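Local coordinates for ADP-dependent (S)-NAD(P)H-hydrate dehydratase (Enterococcus faecalis, PDB 2R3B), which probably catalyses the ADP-dependent dehydration of (6S)-NAD(P)HX to NAD(P)H, so repairing a damaged form of the cofactor, at residues 48-53 / 107-112; 136-141 / 161-166; 226-231 / 274-279. All coordinates share one frame; numbering follows the deposited sequence.

Contact 1 (48-53 / 107-112)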
# COMPACT_ATOMS: atom_id res chain seq x y z
N VAL B 48 -19.81 11.08 7.00
CA VAL B 48 -18.87 10.99 8.07
C VAL B 48 -18.92 9.58 8.67
O VAL B 48 -20.00 9.11 9.04
CB VAL B 48 -19.14 12.06 9.18
CG1 VAL B 48 -18.16 11.85 10.36
CG2 VAL B 48 -18.99 13.47 8.63
N LEU B 49 -17.77 8.91 8.71
CA LEU B 49 -17.65 7.55 9.23
C LEU B 49 -16.93 7.62 10.57
O LEU B 49 -15.84 8.22 10.66
CB LEU B 49 -16.85 6.70 8.25
CG LEU B 49 -17.28 6.68 6.78
CD1 LEU B 49 -16.32 5.78 5.97
CD2 LEU B 49 -18.73 6.23 6.64
N ILE B 50 -17.49 7.03 11.60
CA ILE B 50 -16.94 7.15 12.95
C ILE B 50 -16.69 5.78 13.57
O ILE B 50 -17.60 4.98 13.68
CB ILE B 50 -17.94 7.92 13.85
CG1 ILE B 50 -18.36 9.22 13.16
CG2 ILE B 50 -17.31 8.14 15.25
CD1 ILE B 50 -19.40 10.06 13.92
N GLY B 51 -15.42 5.50 13.91
CA GLY B 51 -15.07 4.21 14.51
C GLY B 51 -13.58 4.01 14.48
O GLY B 51 -12.83 4.95 14.26
N GLY B 52 -13.17 2.76 14.69
CA GLY B 52 -11.78 2.41 14.69
C GLY B 52 -11.03 2.94 15.88
O GLY B 52 -10.36 4.02 15.82
N ASN B 53 -11.09 2.21 16.97
CA ASN B 53 -10.26 2.51 18.12
C ASN B 53 -8.84 2.01 17.84
O ASN B 53 -8.52 1.70 16.69
CB ASN B 53 -10.87 2.02 19.44
CG ASN B 53 -10.78 0.52 19.61
OD1 ASN B 53 -10.14 -0.19 18.82
ND2 ASN B 53 -11.36 0.04 20.72
N ASN B 107 -17.83 19.79 14.04
CA ASN B 107 -18.02 20.53 12.81
C ASN B 107 -18.34 19.59 11.67
O ASN B 107 -19.28 19.83 10.90
CB ASN B 107 -16.75 21.31 12.51
CG ASN B 107 -16.94 22.41 11.50
OD1 ASN B 107 -17.97 22.53 10.82
ND2 ASN B 107 -15.94 23.26 11.45
N VAL B 108 -17.54 18.54 11.53
CA VAL B 108 -17.76 17.61 10.43
C VAL B 108 -19.07 16.84 10.59
O VAL B 108 -19.77 16.59 9.60
CB VAL B 108 -16.54 16.68 10.14
CG1 VAL B 108 -15.26 17.51 9.92
CG2 VAL B 108 -16.32 15.64 11.19
N VAL B 109 -19.43 16.48 11.80
CA VAL B 109 -20.73 15.84 12.00
C VAL B 109 -21.89 16.79 11.67
O VAL B 109 -22.89 16.38 11.06
CB VAL B 109 -20.86 15.31 13.45
CG1 VAL B 109 -22.30 14.95 13.75
CG2 VAL B 109 -19.89 14.15 13.67
N GLU B 110 -21.76 18.06 12.04
CA GLU B 110 -22.79 19.07 11.77
C GLU B 110 -23.06 19.25 10.26
O GLU B 110 -24.20 19.45 9.86
CB GLU B 110 -22.38 20.40 12.37
CG GLU B 110 -23.49 21.41 12.49
CD GLU B 110 -23.78 22.18 11.20
OE1 GLU B 110 -22.88 22.30 10.31
OE2 GLU B 110 -24.93 22.72 11.09
N GLN B 111 -22.01 19.15 9.46
CA GLN B 111 -22.11 19.27 8.00
C GLN B 111 -22.51 17.99 7.24
O GLN B 111 -22.78 18.03 6.04
CB GLN B 111 -20.76 19.65 7.45
CG GLN B 111 -20.32 21.02 7.86
CD GLN B 111 -19.03 21.36 7.18
OE1 GLN B 111 -18.95 21.39 5.94
NE2 GLN B 111 -17.98 21.60 7.97
N ALA B 112 -22.50 16.86 7.92
CA ALA B 112 -22.70 15.58 7.24
C ALA B 112 -24.11 15.41 6.72
O ALA B 112 -25.08 15.84 7.37
CB ALA B 112 -22.37 14.45 8.18
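Val48 and Ala112 bring the two backbones nearest, their CA atoms 6.0 Å apart, where helix 107-111 runs over strand 48-50 with an axial separation of 9.3 Å and an angle of 128° between the N-to-C directions. Val48 carries most of the meeting. Its CG1 is anti to the backbone N (chi1 176°), which places CG2 on the N side of the residue; from there Val48 CG2 lies 3.4 Å from the backbone atom Val108 O. The same methyl packs on the first residue after the helix, with Val48 CG2 3.5 Å from Ala112 CB. The Val108 side chain itself is more distant, its CG2 4.3 Å from Val48 CG2. This is helix-on-sheet packing in the alpha/beta core of the ribokinase-like fold. Helix 102-111 belongs to the beta-alpha-beta crossover from strand 95-97 to strand 114-117, parallel strands between which 74-78 and 46-50 lie in the sheet, and 46-50 pairs directly with 114-117. Two residues along the strand, on the same face, the extended side chain of Ile50 (chi2 177°) crosses Val109 at about a right angle, with Ile50 CD1 4.1 Å from Val109 CG2. Ile50 also touches Ile130 and Val134 of helix 125-137, which puts it in the seam between two helices on this face. All five touching residues are buried, and the side chains that meet are all aliphatic. Where the helix finishes, Ala112 N bonds to Val109 O (3.2 Å), while Gln142 NE2 is hydrogen-bonded to both Val109 O and Ala112 O.

Contact 2 (136-141 / 161-166). With EDO (1,2-ethanediol), chain P; EDO (1,2-ethanediol), chain O.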
# COMPACT_ATOMS: atom_id res chain seq x y z
N ALA B 136 -26.55 13.17 20.50
CA ALA B 136 -27.04 14.49 20.96
C ALA B 136 -27.09 15.48 19.80
O ALA B 136 -28.02 16.28 19.68
CB ALA B 136 -26.13 15.04 22.05
N GLN B 137 -26.07 15.40 18.94
CA GLN B 137 -25.90 16.34 17.83
C GLN B 137 -26.78 16.06 16.61
O GLN B 137 -26.99 16.92 15.76
CB GLN B 137 -24.43 16.32 17.40
CG GLN B 137 -24.05 17.56 16.68
CD GLN B 137 -22.64 17.57 16.17
OE1 GLN B 137 -21.74 16.94 16.74
NE2 GLN B 137 -22.41 18.36 15.13
N HIS B 138 -27.30 14.84 16.49
CA HIS B 138 -28.03 14.40 15.30
C HIS B 138 -29.16 15.33 14.90
O HIS B 138 -29.97 15.71 15.74
CB HIS B 138 -28.60 12.97 15.53
CG HIS B 138 -29.35 12.40 14.36
ND1 HIS B 138 -30.58 11.79 14.49
CD2 HIS B 138 -29.04 12.31 13.04
CE1 HIS B 138 -31.00 11.36 13.31
NE2 HIS B 138 -30.08 11.67 12.41
N GLN B 139 -29.22 15.62 13.60
CA GLN B 139 -30.20 16.52 13.01
C GLN B 139 -31.18 15.71 12.22
O GLN B 139 -30.84 14.66 11.64
CB GLN B 139 -29.54 17.53 12.07
CG GLN B 139 -28.55 18.47 12.74
CD GLN B 139 -27.69 19.16 11.73
OE1 GLN B 139 -28.19 19.87 10.88
NE2 GLN B 139 -26.40 18.97 11.82
N LYS B 140 -32.40 16.22 12.17
CA LYS B 140 -33.51 15.45 11.65
C LYS B 140 -33.25 14.97 10.24
O LYS B 140 -33.61 13.84 9.89
CB LYS B 140 -34.79 16.28 11.68
CG LYS B 140 -36.04 15.48 11.42
CD LYS B 140 -37.28 16.36 11.54
CE LYS B 140 -38.53 15.66 11.01
NZ LYS B 140 -38.94 14.50 11.87
N GLN B 141 -32.65 15.81 9.42
CA GLN B 141 -32.45 15.47 8.01
C GLN B 141 -31.27 14.52 7.71
O GLN B 141 -31.10 14.09 6.57
CB GLN B 141 -32.29 16.73 7.17
CG GLN B 141 -30.91 17.41 7.20
CD GLN B 141 -30.61 18.11 8.49
OE1 GLN B 141 -31.50 18.31 9.33
NE2 GLN B 141 -29.34 18.51 8.66
N LEU B 161 -34.03 7.85 20.86
CA LEU B 161 -33.81 8.54 19.61
C LEU B 161 -34.74 9.73 19.43
O LEU B 161 -35.95 9.57 19.51
CB LEU B 161 -34.03 7.56 18.46
CG LEU B 161 -33.04 6.41 18.38
CD1 LEU B 161 -33.51 5.45 17.28
CD2 LEU B 161 -31.60 6.92 18.10
N THR B 162 -34.18 10.89 19.11
CA THR B 162 -34.97 12.08 18.83
C THR B 162 -35.64 12.05 17.47
O THR B 162 -36.81 12.40 17.35
CB THR B 162 -34.08 13.36 18.94
OG1 THR B 162 -33.41 13.38 20.21
CG2 THR B 162 -34.92 14.60 18.78
N TYR B 163 -34.90 11.64 16.43
CA TYR B 163 -35.44 11.55 15.07
C TYR B 163 -35.16 10.14 14.56
O TYR B 163 -34.22 9.94 13.79
CB TYR B 163 -34.79 12.61 14.15
CG TYR B 163 -34.78 14.00 14.75
CD1 TYR B 163 -35.97 14.69 14.95
CD2 TYR B 163 -33.60 14.61 15.14
CE1 TYR B 163 -35.99 15.94 15.53
CE2 TYR B 163 -33.61 15.87 15.74
CZ TYR B 163 -34.81 16.53 15.92
OH TYR B 163 -34.85 17.79 16.49
N PRO B 164 -35.98 9.17 14.96
CA PRO B 164 -35.70 7.76 14.65
C PRO B 164 -35.91 7.36 13.20
O PRO B 164 -35.31 6.37 12.74
CB PRO B 164 -36.66 7.00 15.57
CG PRO B 164 -37.79 7.94 15.77
CD PRO B 164 -37.19 9.31 15.80
N GLU B 165 -36.70 8.13 12.47
CA GLU B 165 -37.08 7.78 11.11
C GLU B 165 -35.90 7.70 10.15
O GLU B 165 -35.94 6.93 9.17
CB GLU B 165 -38.13 8.76 10.56
CG GLU B 165 -37.67 10.19 10.39
CD GLU B 165 -37.81 11.11 11.64
OE1 GLU B 165 -37.98 10.67 12.81
OE2 GLU B 165 -37.71 12.34 11.43
N LYS B 166 -34.84 8.47 10.40
CA LYS B 166 -33.63 8.32 9.57
C LYS B 166 -32.48 7.61 10.29
O LYS B 166 -31.33 7.71 9.86
CB LYS B 166 -33.17 9.64 8.96
CG LYS B 166 -34.02 10.09 7.73
CD LYS B 166 -33.40 11.31 7.11
CE LYS B 166 -33.99 11.67 5.81
NZ LYS B 166 -35.46 11.85 6.00
C1 EDO P . -36.99 8.26 6.55
O1 EDO P . -37.12 9.41 5.70
C2 EDO P . -37.75 7.06 5.98
O2 EDO P . -37.53 6.91 4.57
C1 EDO O . -38.14 4.06 9.72
O1 EDO O . -38.27 5.25 8.93
C2 EDO O . -38.31 2.85 8.83
O2 EDO O . -39.20 3.23 7.76
O HOH W 1 -31.98 11.17 16.71
O HOH W 2 -36.28 12.94 8.90
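Tyr163 and Lys140 form the tight half of this contact: the lysine's aliphatic stem crosses the ring at about a right angle, and Lys140 CB sits 3.8 Å from the Tyr163 ring centroid, only 11° off the normal, a CH-pi contact. Thr162 CG2 lies over the centre of the opposite face, so the ring is sandwiched. In His138, CG anti to the backbone N (chi1 -179°) carries the imidazole toward segment 161-166. The ring meets it by an edge, His138 CE1 being 3.6 Å from Tyr163 O, which lies near the imidazole plane. That ring is fixed at both nitrogens: NE2 bonds to Gln142 O, and water 1 links His138 ND1 (2.7 Å) to Tyr163 N. The end of helix 125-137 with the turn after it, and the loop 161-166, lead into the neighbouring parallel strands 143-147 and 167-170 of the central sheet, and the backbones of Lys166 and Leu144 are already hydrogen-bonded there. The outer side is looser and charged. Lys140 NZ reaches Glu165 OE2 in a salt bridge whose modelled 2.5 Å is doubtfully short. Water 2 joins Glu165 OE2, Lys140 O and Lys166 NZ; this last ammonium also bonds to a 1,2-ethanediol, probably from the crystallisation liquor, and makes a cation-pi contact with Trp143.

Contact 3 (226-231 / 274-279)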
# COMPACT_ATOMS: atom_id res chain seq x y z
N PRO B 226 -21.07 -18.31 2.68
CA PRO B 226 -20.10 -18.42 3.78
C PRO B 226 -18.64 -18.07 3.44
O PRO B 226 -17.84 -17.98 4.37
CB PRO B 226 -20.23 -19.89 4.23
CG PRO B 226 -20.77 -20.59 3.05
CD PRO B 226 -21.63 -19.62 2.30
N GLY B 227 -18.32 -17.84 2.18
CA GLY B 227 -17.01 -17.25 1.81
C GLY B 227 -16.84 -15.81 2.28
O GLY B 227 -15.72 -15.31 2.37
N MSE B 228 -17.95 -15.16 2.63
CA MSE B 228 -17.96 -13.79 3.13
C MSE B 228 -17.91 -13.73 4.65
O MSE B 228 -17.94 -12.67 5.24
CB MSE B 228 -19.24 -13.08 2.63
CG MSE B 228 -19.30 -12.92 1.13
SE MSE B 228 -21.10 -12.38 0.55
CE MSE B 228 -21.06 -10.60 1.36
N ALA B 229 -17.86 -14.90 5.30
CA ALA B 229 -17.87 -14.99 6.77
C ALA B 229 -16.46 -14.73 7.30
O ALA B 229 -15.78 -15.64 7.81
CB ALA B 229 -18.38 -16.35 7.21
N THR B 230 -16.02 -13.49 7.16
CA THR B 230 -14.67 -13.14 7.53
C THR B 230 -14.70 -11.71 8.07
O THR B 230 -15.59 -10.92 7.74
CB THR B 230 -13.68 -13.28 6.34
OG1 THR B 230 -12.35 -13.03 6.82
CG2 THR B 230 -13.98 -12.32 5.20
N GLY B 231 -13.75 -11.39 8.94
CA GLY B 231 -13.74 -10.05 9.54
C GLY B 231 -13.67 -8.96 8.50
O GLY B 231 -12.80 -8.99 7.63
N TYR B 274 -12.11 -18.85 -2.24
CA TYR B 274 -12.61 -19.64 -1.11
C TYR B 274 -13.10 -18.72 0.03
O TYR B 274 -14.19 -18.93 0.57
CB TYR B 274 -11.51 -20.55 -0.64
CG TYR B 274 -11.91 -21.52 0.43
CD1 TYR B 274 -12.66 -22.65 0.11
CD2 TYR B 274 -11.56 -21.32 1.75
CE1 TYR B 274 -13.07 -23.55 1.09
CE2 TYR B 274 -11.93 -22.23 2.74
CZ TYR B 274 -12.69 -23.37 2.39
OH TYR B 274 -13.06 -24.25 3.37
N VAL B 275 -12.30 -17.71 0.37
CA VAL B 275 -12.72 -16.61 1.24
C VAL B 275 -12.67 -15.35 0.38
O VAL B 275 -11.73 -15.17 -0.44
CB VAL B 275 -11.86 -16.48 2.52
CG1 VAL B 275 -10.47 -16.07 2.18
CG2 VAL B 275 -12.47 -15.47 3.47
N VAL B 276 -13.70 -14.51 0.57
CA VAL B 276 -13.85 -13.28 -0.17
C VAL B 276 -13.33 -12.13 0.72
O VAL B 276 -13.93 -11.78 1.72
CB VAL B 276 -15.30 -13.00 -0.53
CG1 VAL B 276 -15.42 -11.65 -1.26
CG2 VAL B 276 -15.87 -14.18 -1.42
N LEU B 277 -12.18 -11.61 0.37
CA LEU B 277 -11.58 -10.50 1.13
C LEU B 277 -12.53 -9.32 1.02
O LEU B 277 -12.90 -8.93 -0.09
CB LEU B 277 -10.22 -10.13 0.56
CG LEU B 277 -9.05 -11.10 0.69
CD1 LEU B 277 -7.82 -10.46 0.00
CD2 LEU B 277 -8.76 -11.49 2.14
N PRO B 278 -12.94 -8.76 2.16
CA PRO B 278 -13.94 -7.67 2.06
C PRO B 278 -13.54 -6.47 1.21
O PRO B 278 -14.40 -5.83 0.57
CB PRO B 278 -14.10 -7.25 3.52
CG PRO B 278 -13.86 -8.45 4.27
CD PRO B 278 -12.69 -9.10 3.56
N THR B 279 -12.26 -6.14 1.21
CA THR B 279 -11.78 -5.06 0.38
C THR B 279 -11.96 -5.33 -1.11
O THR B 279 -12.10 -4.37 -1.87
CB THR B 279 -10.33 -4.74 0.67
OG1 THR B 279 -9.55 -5.89 0.45
CG2 THR B 279 -10.16 -4.30 2.13
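Thr230 and Val275 meet through their first torsions: the threonine has OG1 anti to its N (chi1 -175°), which swings CG2 between N and the carbonyl carbon, while chi1 of 67° in Val275 sets CG2 anti to N. Val275 CG2 can then touch Thr230 CB at 3.8 Å, the side chains crossing at about a right angle. The methyl Thr230 CG2 turns instead along the partner chain, approaching Val276 O at 3.5 Å and Pro278 CD at 3.8 Å. Toward the start of both segments the backbones come close, Gly227 CA lying 4.4 Å from Val275 CA. Here Val276 N donates to Gly227 O at 2.8 Å; the N-H points almost straight at the oxygen (174°), although the donor stands above the carbonyl plane. Val275 CG2 flanks the same acceptor, 3.4 Å from Gly227 O, and selenomethionine Met228 adds an apolar contact, its CG 4.3 Å from Val276 CB. Segment 226-231 opens as a 3-10 turn, passes through an inverse gamma turn centred on Ala229, and leads into helix 233-247. Gly234 and Asp235, the predicted AMP and (6S)-NADPHX contacts, end a Gly-x-Gly-Asp sequence there, consistent with the GXGD motif that forms the anion hole in ribokinase-like enzymes. Pro278 of helix 278-292 packs on the loop, Pro278 CG 3.6 Å from Gly231 O, and Thr233 OG1 bonds to Met228 O. Arg35 and Thr33 of the third subunit bond to Pro226 O and Tyr274 OH. One near-linear backbone bond, among van der Waals contacts of aliphatic groups with each other and with carbonyl oxygens, suggests that the loop's position depends on main chain and close fit, helped by the third subunit.

Contacts 1 and 3 are buried, whereas contact 2 lies at the surface. The first two share a neighbourhood: their centres are 15 Å apart, and Gln139 NE2 probably bonds to Glu110 O at 3.0 Å, tying the end of helix 102-111 to the turn after helix 125-137. Contact 3 stands away, its nearest atoms about 12 Å from contact 1 and about 23 Å from contact 2, across the chain's centre from the latter. Chemistry follows place: aliphatic side chains between helix and sheet in contact 1; ring packing, charge and water in contact 2; a main-chain bond between an irregular loop and the chain leading into helix 278-292 in contact 3, which has the more extensive subunit contacts.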